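Local coordinates for protein SusD homolog (Bacteroides thetaiotaomicron, PDB 3SGH) that probably binds glycans at the bacterial surface as a SusD-like outer-membrane lipoprotein, helping to capture sugars for uptake, at residues A35-N40 / A241-W246; A54-G59 / E70-S75; M195-S200 / F429-Y434; T275-G280 / D376-G381; G486-L489 / M493-N496. One frame throughout, in Å; residues are numbered along the deposited sequence.

Contact 1. Residues A35-N40 / A241-W246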
# COMPACT_ATOMS: atom_id res chain seq x y z
N ALA A 35 -3.76 14.00 5.31
CA ALA A 35 -3.30 12.62 5.50
C ALA A 35 -3.40 11.85 4.19
O ALA A 35 -2.48 11.14 3.82
CB ALA A 35 -4.15 11.91 6.59
N CYS A 36 -4.55 12.00 3.51
CA CYS A 36 -4.79 11.36 2.21
C CYS A 36 -3.75 11.79 1.18
O CYS A 36 -3.14 10.95 0.51
CB CYS A 36 -6.22 11.63 1.72
SG CYS A 36 -6.64 10.63 0.30
N GLN A 37 -3.48 13.08 1.07
CA GLN A 37 -2.49 13.53 0.13
C GLN A 37 -1.13 12.94 0.48
O GLN A 37 -0.45 12.39 -0.39
CB GLN A 37 -2.38 15.03 0.02
CG GLN A 37 -1.29 15.41 -1.04
CD GLN A 37 -1.43 16.85 -1.51
OE1 GLN A 37 -1.52 17.78 -0.69
NE2 GLN A 37 -1.44 17.03 -2.83
N GLU A 38 -0.79 13.04 1.76
CA GLU A 38 0.58 12.65 2.20
C GLU A 38 0.86 11.17 2.01
O GLU A 38 1.93 10.79 1.55
CB GLU A 38 0.79 13.06 3.65
CG GLU A 38 0.80 14.60 3.85
CD GLU A 38 0.65 15.01 5.34
OE1 GLU A 38 0.70 14.14 6.21
OE2 GLU A 38 0.50 16.21 5.59
N ILE A 39 -0.10 10.32 2.36
CA ILE A 39 0.08 8.89 2.31
C ILE A 39 -0.42 8.27 1.00
O ILE A 39 0.19 7.33 0.49
CB ILE A 39 -0.62 8.23 3.55
CG1 ILE A 39 0.02 8.74 4.86
CG2 ILE A 39 -0.63 6.66 3.47
CD1 ILE A 39 1.49 8.24 5.10
N ASN A 40 -1.56 8.74 0.51
CA ASN A 40 -2.20 8.13 -0.63
C ASN A 40 -1.89 8.81 -1.95
O ASN A 40 -2.17 8.22 -2.97
CB ASN A 40 -3.71 8.07 -0.44
CG ASN A 40 -4.12 7.15 0.70
OD1 ASN A 40 -3.48 6.12 0.93
ND2 ASN A 40 -5.18 7.50 1.40
N ALA A 241 -11.54 12.84 -2.87
CA ALA A 241 -12.41 13.75 -3.61
C ALA A 241 -11.92 15.20 -3.42
O ALA A 241 -11.96 16.01 -4.35
CB ALA A 241 -13.83 13.59 -3.19
N ILE A 242 -11.42 15.51 -2.21
CA ILE A 242 -10.88 16.84 -1.93
C ILE A 242 -9.57 17.04 -2.77
O ILE A 242 -9.47 18.03 -3.49
CB ILE A 242 -10.67 17.08 -0.42
CG1 ILE A 242 -12.04 17.00 0.31
CG2 ILE A 242 -9.97 18.49 -0.20
CD1 ILE A 242 -11.96 16.81 1.86
N VAL A 243 -8.59 16.15 -2.62
CA VAL A 243 -7.32 16.27 -3.35
C VAL A 243 -7.58 16.33 -4.86
O VAL A 243 -7.03 17.18 -5.59
CB VAL A 243 -6.35 15.17 -2.94
CG1 VAL A 243 -5.00 15.30 -3.67
CG2 VAL A 243 -6.14 15.22 -1.40
N SER A 244 -8.51 15.50 -5.33
CA SER A 244 -8.79 15.40 -6.75
C SER A 244 -9.46 16.68 -7.28
O SER A 244 -9.29 17.05 -8.46
CB SER A 244 -9.69 14.19 -7.03
OG SER A 244 -10.07 14.05 -8.38
N GLY A 245 -10.23 17.33 -6.42
CA GLY A 245 -10.93 18.55 -6.75
C GLY A 245 -10.03 19.77 -6.86
O GLY A 245 -10.38 20.73 -7.54
N TRP A 246 -8.87 19.73 -6.22
CA TRP A 246 -7.96 20.88 -6.22
C TRP A 246 -7.52 21.47 -7.57
O TRP A 246 -7.62 22.70 -7.72
CB TRP A 246 -6.78 20.65 -5.27
CG TRP A 246 -7.14 20.61 -3.83
CD1 TRP A 246 -8.24 21.16 -3.23
CD2 TRP A 246 -6.36 20.04 -2.78
NE1 TRP A 246 -8.21 20.90 -1.87
CE2 TRP A 246 -7.04 20.24 -1.58
CE3 TRP A 246 -5.14 19.34 -2.75
CZ2 TRP A 246 -6.55 19.78 -0.38
CZ3 TRP A 246 -4.66 18.91 -1.57
CH2 TRP A 246 -5.37 19.12 -0.38

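Contact 2. Residues A54-G59 / E70-S75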
# COMPACT_ATOMS: atom_id res chain seq x y z
N ALA A 54 0.82 18.07 -9.36
CA ALA A 54 1.26 19.36 -8.83
C ALA A 54 2.78 19.35 -8.80
O ALA A 54 3.41 18.28 -8.87
CB ALA A 54 0.73 19.53 -7.40
N ASN A 55 3.39 20.54 -8.66
CA ASN A 55 4.83 20.60 -8.41
C ASN A 55 5.22 21.49 -7.20
O ASN A 55 6.38 21.52 -6.79
CB ASN A 55 5.60 20.99 -9.66
CG ASN A 55 5.49 22.41 -9.98
OD1 ASN A 55 6.34 23.23 -9.55
ND2 ASN A 55 4.45 22.75 -10.78
N TRP A 56 4.25 22.16 -6.61
CA TRP A 56 4.44 22.92 -5.37
C TRP A 56 5.56 23.94 -5.46
O TRP A 56 6.26 24.18 -4.49
CB TRP A 56 4.68 22.00 -4.17
CG TRP A 56 3.58 20.95 -4.04
CD1 TRP A 56 2.38 21.13 -3.46
CD2 TRP A 56 3.61 19.62 -4.55
NE1 TRP A 56 1.63 19.98 -3.57
CE2 TRP A 56 2.38 19.03 -4.22
CE3 TRP A 56 4.55 18.87 -5.25
CZ2 TRP A 56 2.08 17.72 -4.55
CZ3 TRP A 56 4.24 17.56 -5.59
CH2 TRP A 56 2.98 17.02 -5.27
N SER A 57 5.65 24.56 -6.63
CA SER A 57 6.71 25.51 -6.99
C SER A 57 8.10 24.94 -6.85
O SER A 57 9.08 25.72 -6.72
CB SER A 57 6.63 26.79 -6.13
OG SER A 57 5.35 27.37 -6.19
N PHE A 58 8.24 23.62 -6.89
CA PHE A 58 9.57 22.98 -6.82
C PHE A 58 10.08 22.46 -8.16
O PHE A 58 11.17 21.90 -8.21
CB PHE A 58 9.55 21.78 -5.90
CG PHE A 58 9.48 22.11 -4.40
CD1 PHE A 58 10.30 23.06 -3.84
CD2 PHE A 58 8.61 21.40 -3.57
CE1 PHE A 58 10.25 23.31 -2.47
CE2 PHE A 58 8.57 21.64 -2.20
CZ PHE A 58 9.38 22.59 -1.65
N GLY A 59 9.29 22.62 -9.22
CA GLY A 59 9.63 22.01 -10.52
C GLY A 59 9.74 20.50 -10.40
O GLY A 59 8.83 19.86 -9.94
N GLU A 70 12.64 18.08 2.12
CA GLU A 70 12.61 17.51 3.46
C GLU A 70 11.20 17.46 4.00
O GLU A 70 10.81 16.46 4.57
CB GLU A 70 13.46 18.34 4.40
CG GLU A 70 14.97 18.27 4.06
CD GLU A 70 15.87 19.04 5.04
OE1 GLU A 70 15.35 19.64 6.01
OE2 GLU A 70 17.12 19.09 4.83
N GLY A 71 10.45 18.56 3.85
CA GLY A 71 9.06 18.62 4.31
C GLY A 71 8.16 17.55 3.72
O GLY A 71 7.36 16.92 4.45
N HIS A 72 8.27 17.34 2.41
CA HIS A 72 7.53 16.29 1.72
C HIS A 72 8.04 14.94 2.18
O HIS A 72 7.25 14.09 2.58
CB HIS A 72 7.63 16.44 0.21
CG HIS A 72 6.85 17.58 -0.30
ND1 HIS A 72 6.78 17.91 -1.64
CD2 HIS A 72 6.05 18.47 0.35
CE1 HIS A 72 6.00 18.96 -1.78
NE2 HIS A 72 5.53 19.32 -0.59
N ASN A 73 9.34 14.72 2.18
CA ASN A 73 9.85 13.44 2.66
C ASN A 73 9.32 13.07 4.07
O ASN A 73 8.87 11.96 4.29
CB ASN A 73 11.36 13.45 2.72
CG ASN A 73 11.92 12.13 3.25
OD1 ASN A 73 12.11 11.18 2.49
ND2 ASN A 73 12.13 12.06 4.56
N ASP A 74 9.42 14.01 4.99
CA ASP A 74 9.14 13.78 6.42
C ASP A 74 7.66 13.69 6.76
O ASP A 74 7.31 13.43 7.91
CB ASP A 74 9.73 14.95 7.24
CG ASP A 74 11.27 15.06 7.14
OD1 ASP A 74 11.92 14.21 6.45
OD2 ASP A 74 11.84 15.99 7.78
N SER A 75 6.77 13.94 5.81
CA SER A 75 5.34 13.97 6.12
C SER A 75 4.79 12.69 6.72
O SER A 75 3.95 12.70 7.65
CB SER A 75 4.53 14.33 4.86
OG SER A 75 4.73 15.68 4.52

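Contact 3. Residues M195-S200 / F429-Y434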
# COMPACT_ATOMS: atom_id res chain seq x y z
N MSE A 195 2.59 -9.16 5.72
CA MSE A 195 3.90 -8.93 6.32
C MSE A 195 4.89 -10.06 6.04
O MSE A 195 6.08 -9.82 5.68
CB MSE A 195 3.74 -8.64 7.83
CG MSE A 195 2.91 -7.40 8.05
SE MSE A 195 2.55 -7.14 9.95
CE MSE A 195 4.34 -7.30 10.60
N ALA A 196 4.41 -11.30 6.18
CA ALA A 196 5.21 -12.50 5.95
C ALA A 196 5.73 -12.52 4.51
O ALA A 196 6.91 -12.74 4.27
CB ALA A 196 4.39 -13.77 6.24
N ILE A 197 4.84 -12.29 3.55
CA ILE A 197 5.24 -12.23 2.13
C ILE A 197 6.26 -11.10 1.92
O ILE A 197 7.27 -11.28 1.24
CB ILE A 197 4.00 -12.06 1.19
CG1 ILE A 197 3.25 -13.43 1.10
CG2 ILE A 197 4.43 -11.51 -0.23
CD1 ILE A 197 3.99 -14.51 0.23
N ARG A 198 6.06 -9.98 2.60
CA ARG A 198 6.95 -8.83 2.36
C ARG A 198 8.38 -9.09 2.78
O ARG A 198 9.32 -8.60 2.10
CB ARG A 198 6.43 -7.59 3.05
CG ARG A 198 7.29 -6.37 2.65
CD ARG A 198 6.62 -5.15 2.68
NE ARG A 198 5.43 -5.14 1.87
CZ ARG A 198 4.46 -4.27 2.10
NH1 ARG A 198 4.61 -3.36 3.09
NH2 ARG A 198 3.35 -4.28 1.35
N ILE A 199 8.54 -9.82 3.90
CA ILE A 199 9.88 -10.20 4.38
C ILE A 199 10.43 -11.57 3.92
O ILE A 199 11.52 -12.02 4.40
CB ILE A 199 10.01 -10.02 5.91
CG1 ILE A 199 9.18 -11.05 6.68
CG2 ILE A 199 9.63 -8.59 6.34
CD1 ILE A 199 9.76 -11.29 8.10
N SER A 200 9.75 -12.17 2.92
CA SER A 200 9.97 -13.55 2.54
C SER A 200 11.24 -13.71 1.73
O SER A 200 11.83 -14.81 1.68
CB SER A 200 8.78 -14.13 1.79
OG SER A 200 8.53 -13.46 0.58
N PHE A 429 7.15 -4.25 -6.16
CA PHE A 429 8.18 -3.96 -7.15
C PHE A 429 9.60 -3.99 -6.48
O PHE A 429 10.55 -4.56 -7.03
CB PHE A 429 7.92 -2.66 -7.88
CG PHE A 429 9.08 -2.26 -8.79
CD1 PHE A 429 9.26 -2.90 -10.01
CD2 PHE A 429 10.01 -1.32 -8.38
CE1 PHE A 429 10.34 -2.59 -10.81
CE2 PHE A 429 11.11 -0.99 -9.18
CZ PHE A 429 11.27 -1.64 -10.40
N ARG A 430 9.73 -3.35 -5.33
CA ARG A 430 11.03 -3.30 -4.65
C ARG A 430 11.45 -4.70 -4.23
O ARG A 430 12.64 -5.02 -4.20
CB ARG A 430 10.98 -2.36 -3.44
CG ARG A 430 11.02 -0.90 -3.84
CD ARG A 430 11.02 0.04 -2.59
NE ARG A 430 9.74 0.04 -1.94
CZ ARG A 430 9.51 0.39 -0.68
NH1 ARG A 430 10.50 0.85 0.05
NH2 ARG A 430 8.29 0.28 -0.16
N ARG A 431 10.45 -5.56 -3.95
CA ARG A 431 10.75 -6.92 -3.48
C ARG A 431 11.07 -7.89 -4.61
O ARG A 431 11.90 -8.78 -4.42
CB ARG A 431 9.57 -7.44 -2.61
CG ARG A 431 9.77 -8.82 -1.97
CD ARG A 431 8.67 -9.16 -1.02
NE ARG A 431 7.34 -9.11 -1.63
CZ ARG A 431 6.76 -10.09 -2.33
NH1 ARG A 431 7.38 -11.24 -2.52
NH2 ARG A 431 5.56 -9.89 -2.87
N THR A 432 10.38 -7.76 -5.76
CA THR A 432 10.40 -8.80 -6.80
C THR A 432 10.67 -8.33 -8.23
O THR A 432 10.96 -9.16 -9.12
CB THR A 432 9.02 -9.53 -6.90
OG1 THR A 432 8.04 -8.62 -7.44
CG2 THR A 432 8.54 -10.02 -5.54
N GLY A 433 10.57 -7.03 -8.47
CA GLY A 433 10.56 -6.45 -9.81
C GLY A 433 9.21 -6.38 -10.53
O GLY A 433 9.14 -5.85 -11.65
N TYR A 434 8.17 -6.91 -9.87
CA TYR A 434 6.82 -6.92 -10.42
C TYR A 434 5.86 -6.29 -9.41
O TYR A 434 6.03 -6.44 -8.22
CB TYR A 434 6.35 -8.36 -10.69
CG TYR A 434 7.34 -9.24 -11.40
CD1 TYR A 434 7.84 -8.87 -12.63
CD2 TYR A 434 7.72 -10.47 -10.87
CE1 TYR A 434 8.75 -9.66 -13.31
CE2 TYR A 434 8.67 -11.30 -11.55
CZ TYR A 434 9.17 -10.87 -12.76
OH TYR A 434 10.07 -11.60 -13.50
O HOH W 1 5.39 -7.13 -0.42
O HOH W 2 9.94 -12.46 -1.76

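Contact 4. Residues T275-G280 / D376-G381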
# COMPACT_ATOMS: atom_id res chain seq x y z
N THR A 275 -11.76 13.80 -20.51
CA THR A 275 -12.68 14.71 -21.18
C THR A 275 -11.93 15.88 -21.86
O THR A 275 -12.56 16.89 -22.27
CB THR A 275 -13.72 15.28 -20.21
OG1 THR A 275 -13.02 15.99 -19.16
CG2 THR A 275 -14.61 14.13 -19.64
N GLN A 276 -10.62 15.76 -21.96
CA GLN A 276 -9.80 16.79 -22.62
C GLN A 276 -10.14 16.89 -24.11
O GLN A 276 -10.17 18.00 -24.67
CB GLN A 276 -8.32 16.49 -22.43
CG GLN A 276 -7.38 17.54 -23.02
CD GLN A 276 -7.61 18.94 -22.43
OE1 GLN A 276 -7.88 19.11 -21.21
NE2 GLN A 276 -7.48 19.97 -23.28
N THR A 277 -10.34 15.73 -24.74
CA THR A 277 -10.69 15.65 -26.14
C THR A 277 -11.99 14.90 -26.32
O THR A 277 -12.49 14.31 -25.36
CB THR A 277 -9.59 14.92 -26.96
OG1 THR A 277 -9.71 13.49 -26.78
CG2 THR A 277 -8.20 15.36 -26.55
N ALA A 278 -12.49 14.84 -27.55
CA ALA A 278 -13.73 14.14 -27.89
C ALA A 278 -13.60 12.62 -27.94
O ALA A 278 -14.62 11.92 -28.12
CB ALA A 278 -14.32 14.67 -29.24
N ALA A 279 -12.38 12.08 -27.83
CA ALA A 279 -12.15 10.62 -28.02
C ALA A 279 -12.73 9.75 -26.93
O ALA A 279 -13.00 8.58 -27.15
CB ALA A 279 -10.66 10.31 -28.18
N GLY A 280 -12.90 10.32 -25.74
CA GLY A 280 -13.27 9.52 -24.59
C GLY A 280 -12.13 8.56 -24.25
O GLY A 280 -10.96 8.84 -24.57
N ASP A 376 0.58 9.92 -24.65
CA ASP A 376 0.03 11.15 -24.15
C ASP A 376 -0.17 12.13 -25.29
O ASP A 376 0.72 12.92 -25.63
CB ASP A 376 0.91 11.74 -23.08
CG ASP A 376 0.26 12.96 -22.40
OD1 ASP A 376 -0.85 13.41 -22.85
OD2 ASP A 376 0.86 13.48 -21.41
N ASN A 377 -1.35 12.02 -25.92
CA ASN A 377 -1.72 12.81 -27.07
C ASN A 377 -2.79 13.85 -26.75
O ASN A 377 -3.18 14.60 -27.63
CB ASN A 377 -2.29 11.89 -28.17
CG ASN A 377 -1.25 11.02 -28.77
OD1 ASN A 377 -0.06 11.42 -28.89
ND2 ASN A 377 -1.63 9.80 -29.09
N LEU A 378 -3.27 13.88 -25.51
CA LEU A 378 -4.42 14.74 -25.19
C LEU A 378 -4.05 16.22 -25.25
O LEU A 378 -4.88 17.06 -25.66
CB LEU A 378 -5.00 14.37 -23.81
CG LEU A 378 -5.49 12.94 -23.62
CD1 LEU A 378 -6.16 12.86 -22.24
CD2 LEU A 378 -6.44 12.49 -24.75
N ILE A 379 -2.84 16.53 -24.80
CA ILE A 379 -2.29 17.89 -24.81
C ILE A 379 -1.10 17.84 -25.77
O ILE A 379 -0.31 16.91 -25.76
CB ILE A 379 -1.80 18.31 -23.39
CG1 ILE A 379 -2.95 18.36 -22.36
CG2 ILE A 379 -1.06 19.66 -23.44
CD1 ILE A 379 -3.84 19.59 -22.44
N ALA A 380 -0.96 18.88 -26.60
CA ALA A 380 0.10 18.94 -27.58
C ALA A 380 1.48 19.03 -26.91
O ALA A 380 1.65 19.61 -25.83
CB ALA A 380 -0.10 20.15 -28.54
N GLY A 381 2.45 18.44 -27.57
CA GLY A 381 3.83 18.54 -27.09
C GLY A 381 4.12 17.63 -25.89
O GLY A 381 5.07 17.88 -25.16
O HOH W 3 -6.16 19.26 -25.98

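Contact 5. Residues G486-L489 / M493-N496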
# COMPACT_ATOMS: atom_id res chain seq x y z
N GLY A 486 17.98 6.34 -2.30
CA GLY A 486 18.35 5.21 -3.15
C GLY A 486 18.86 3.96 -2.42
O GLY A 486 19.22 2.95 -3.07
N THR A 487 18.91 4.03 -1.09
CA THR A 487 19.29 2.93 -0.22
C THR A 487 18.15 1.93 -0.06
O THR A 487 17.04 2.31 0.21
CB THR A 487 19.75 3.43 1.16
OG1 THR A 487 21.00 4.12 0.99
CG2 THR A 487 20.02 2.30 2.15
N ASP A 488 18.48 0.66 -0.25
CA ASP A 488 17.53 -0.41 -0.12
C ASP A 488 17.20 -0.76 1.32
O ASP A 488 18.06 -0.79 2.20
CB ASP A 488 17.99 -1.64 -0.90
CG ASP A 488 17.51 -1.62 -2.37
OD1 ASP A 488 16.28 -1.44 -2.63
OD2 ASP A 488 18.39 -1.80 -3.27
N LEU A 489 15.92 -1.05 1.52
CA LEU A 489 15.43 -1.64 2.75
C LEU A 489 15.82 -3.13 2.90
O LEU A 489 16.16 -3.81 1.94
CB LEU A 489 13.93 -1.44 2.83
CG LEU A 489 13.51 0.03 2.86
CD1 LEU A 489 12.01 0.17 3.11
CD2 LEU A 489 14.29 0.83 3.94
N MSE A 493 14.72 -6.29 -2.73
CA MSE A 493 15.73 -6.90 -3.59
C MSE A 493 16.86 -5.89 -3.81
O MSE A 493 16.61 -4.72 -4.04
CB MSE A 493 15.11 -7.27 -4.94
CG MSE A 493 16.11 -7.92 -5.84
SE MSE A 493 15.22 -8.74 -7.37
CE MSE A 493 13.95 -7.39 -7.88
N LYS A 494 18.10 -6.34 -3.66
CA LYS A 494 19.25 -5.46 -3.80
C LYS A 494 19.68 -5.43 -5.24
O LYS A 494 19.18 -6.21 -6.06
CB LYS A 494 20.39 -5.94 -2.91
CG LYS A 494 20.03 -6.11 -1.43
CD LYS A 494 19.36 -4.90 -0.83
CE LYS A 494 19.18 -5.04 0.67
NZ LYS A 494 18.06 -6.02 0.99
N GLU A 495 20.62 -4.53 -5.54
CA GLU A 495 21.09 -4.29 -6.90
C GLU A 495 21.52 -5.55 -7.61
O GLU A 495 21.26 -5.72 -8.80
CB GLU A 495 22.22 -3.26 -6.91
CG GLU A 495 21.74 -1.81 -6.81
CD GLU A 495 22.89 -0.78 -6.98
OE1 GLU A 495 24.06 -1.21 -7.03
OE2 GLU A 495 22.62 0.45 -7.06
N ASN A 496 22.17 -6.44 -6.86
CA ASN A 496 22.67 -7.71 -7.41
C ASN A 496 21.69 -8.87 -7.40
O ASN A 496 22.08 -10.01 -7.66
CB ASN A 496 23.96 -8.09 -6.69
CG ASN A 496 23.73 -8.63 -5.28
OD1 ASN A 496 22.60 -8.61 -4.73
ND2 ASN A 496 24.80 -9.13 -4.69
O HOH W 4 21.03 -2.42 -3.49

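Contact 1. Residues A35-N40 / A241-W246
Q37 touches V243 and W246 with different portions of one side chain, and it illustrates how a helix contact can be broad and buried at its base yet sparse at its margin. The buried part is aliphatic. Q37 CB rests on V243 CG2 at 4.0 Å, just where the backbones approach each other most nearly, with Q37 CA 6.6 Å from V243 CA. The glutamine runs nearly perpendicular to the valine side chain. V243 holds CG1 anti to its backbone N (chi1 -178°), an orientation that lets CG2 take the root of the glutamine while CG1 reaches its far end, 4.0 Å from Q37 NE2. C36 also faces the second helix and packs on Y240.

Toward solvent fewer atoms meet, though one pair is nearer. Past CG the glutamine stays straight and delivers its amide to the rim of the exposed W246 indole. There Q37 OE1 lies 3.5 Å from W246 CZ3, at the ring edge and near its plane, with the amide turned 56° against the indole. A carbonyl oxygen beside a ring C-H is at most a weak electrostatic match; the stronger polar partner of this amide is E248, bound by Q37 NE2. The indole itself leans on its own chain, one face covering I242 O, which stands 3.3 Å above the ring plane.

Helix 33-40 and helix 239-245 each lead into one strand of the antiparallel pair 50-52 and 249-251: packing of one helix against another and against the residue that follows it, in the largely alpha-helical SusD-like fold.

Contact 2. Residues A54-G59 / E70-S75
W56, F58 and H72 form a small aromatic cluster on the protein surface, where the type I' beta turn N55-F58 faces helix 70-73. The imidazole enters between the other two rings with its CE1 corner leading. H72 CE1 lies 3.7 Å from W56 CD2, over one face of the indole, in a T-shaped pair whose centroids (five-membered ring of W56 and ring of H72) are 5.0 Å apart and whose planes meet at 79°. The same carbon, H72 CE1, is 3.7 Å from F58 CE2. Here the phenyl edge is directed toward the imidazole face, an offset edge-to-face pair with planes at 81°. Keeping CG anti to the carbonyl carbon (chi1 -72°) carries the imidazole away from the helix and toward the turn.

The turn itself presents the two larger rings. W56 and S57 take the positive phi values that type I' requires, and F58 N closes the reversal on N55 O at 2.8 Å. A second bond, G59 N to N55 OD1 at 3.0 Å, ties the residue after the turn to its first side chain, and N55 ND2 is bonded in turn to P293 O. Behind the indole, on the face turned from H72, sits A54 CB, while W56 NE1 makes a weak hydrogen bond to E248. On the helical side S75 OG donates to G71 O at 2.9 Å, and E70 forms a salt bridge with R461.

Because the CE1-H of an imidazole is polarised, placing it against the pi cloud of W56 should add an electrostatic component to the dispersion between these rings, and any positive charge on H72 would probably strengthen it.

Contact 3. Residues M195-S200 / F429-Y434
R431 meets I197 by holding CG anti to its backbone N (chi1 -177°) and then bending at chi3 (56°), which lays the guanidinium across the C-terminal end of helix 181-198. The contact is buried helix-end packing within the alpha-helical SusD-like fold, joining that end to the end of helix 424-432. The guanidinium is sandwiched between two methyl groups. I197 CG2 comes over one face, 3.3 Å from R431 NH2, and T432 CG2 stands 3.4 Å above the opposite face, toward its rim. Lower in the chain, R431 CD presses against R198 O at 3.2 Å, a close approach of a methylene next to the charged group to a carbonyl oxygen.

Water-mediated links join the polar atoms. Water 2, in the guanidinium plane, accepts from R431 NH1 at 2.9 Å and donates to S200 OG, also at 2.9 Å. S200 OG in turn gives its proton to I197 O at 2.6 Å, and these two bonds probably fix the rotation of the hydroxyl. S200 N is a second donor to I197 O. Salt bridges to E328 through NH1 and to D428 through NH2 accompany the buried charge and probably help to offset it. R198, whose NH1 is bound to S118 OG, is a second arginine close by. Between the two, water 1 accepts from both R198 NE and R431 NE, each at 3.0 Å.

Contact 4. Residues T275-G280 / D376-G381
L378 receives both Q276 and T277, and most of what touches is carbon. T277 CG2 packs on L378 CD2 at 3.8 Å, the threonine side chain set nearly perpendicular to that of the leucine. Nearer the backbone, Q276 CG lies 4.0 Å from L378 CB. The glutamine bends at chi2 (59°), which brings its amide to I379, Q276 NE2 lying 3.8 Å from I379 CD1; the isoleucine tip comes closer to the first loop than its root does. Polar chemistry across the contact is carried by water 3, which accepts from Q276 NE2 at 3.1 Å and donates to L378 O at 2.6 Å.

A second shell sets these groups in place. The other end of the Q276 amide, OE1, is bound by N300, so both sides of the group are engaged. T277 OG1 accepts from A279 N at 3.2 Å in an ST turn, which holds OG1 in place, with CG2 left against the leucine; Q274 supports this loop by bonds to T277 N and G280 O. In the partner loop D376 bonds Y301, H382 and N385, and the side chains of L378 and I379 rest on Y301.

Far from the protein centre, about 30 Å from it to the centre of the contact, two irregular surface loops are thereby joined: one between helix 267-270 and strand 314-317, the other between helix 360-364 and helix 403-417.

Contact 5. Residues G486-L489 / M493-N496
K494 NZ is gripped by several oxygens at once. L489 O accepts from it at 3.1 Å, with a C=O...N angle of 145° and the nitrogen tilted 21° from the carbonyl plane; A492 O takes a second bond, W490 O a weak third, and the terminal carboxylate of Y499 forms a salt bridge. To reach these acceptors the lysine folds back at chi2 and again at chi4 (-74°), and its methylenes run antiparallel to the D488 side chain, K494 CD lying 3.5 Å from D488 CB.

The two segments flank a tight reversal in the C-terminal tail, past helix 468-477, and neither segment is itself helix or strand. Side-chain-to-backbone bonds and salt bridges help to hold it in this part of the SusD-like fold, and M493 bonds R430 of helix 424-432 through the backbone. D488 and K494 do not pair as a salt bridge, since D488 OD2 is 6.0 Å from K494 NZ. The aspartate turns instead to two arginines, R455 at OD1 and R452 at OD2, whose charges probably keep it ionised. They may also ease the approach of D488 OD2 to M493 O, two acceptors 3.5 Å apart; R455 NH2 makes a weak hydrogen bond to the latter. Water 4 bridges the segments, donating to D488 OD2 at 2.7 Å and accepting from E495 N at 3.0 Å.

How the contacts relate
Contact 3 is fully buried and contact 1 and contact 5 partly so, whereas contact 2 and contact 4 lie on the surface. Their chemistry follows only in part: methyls and bound waters surround a charge in contact 3, yet the exposed contact 2 is almost wholly aromatic. Contacts 1 and 2 adjoin, Q37 NE2 packing on W56 CZ2, and both draw on E248. Contacts 3 and 5, centres about 12 Å apart, are joined more directly: M493 N probably bonds R430 O at 2.9 Å, securing the C-terminal tail to helix 424-432. Contact 4 stands apart, linking loops about 95 residues apart in sequence mainly through carbon and one water.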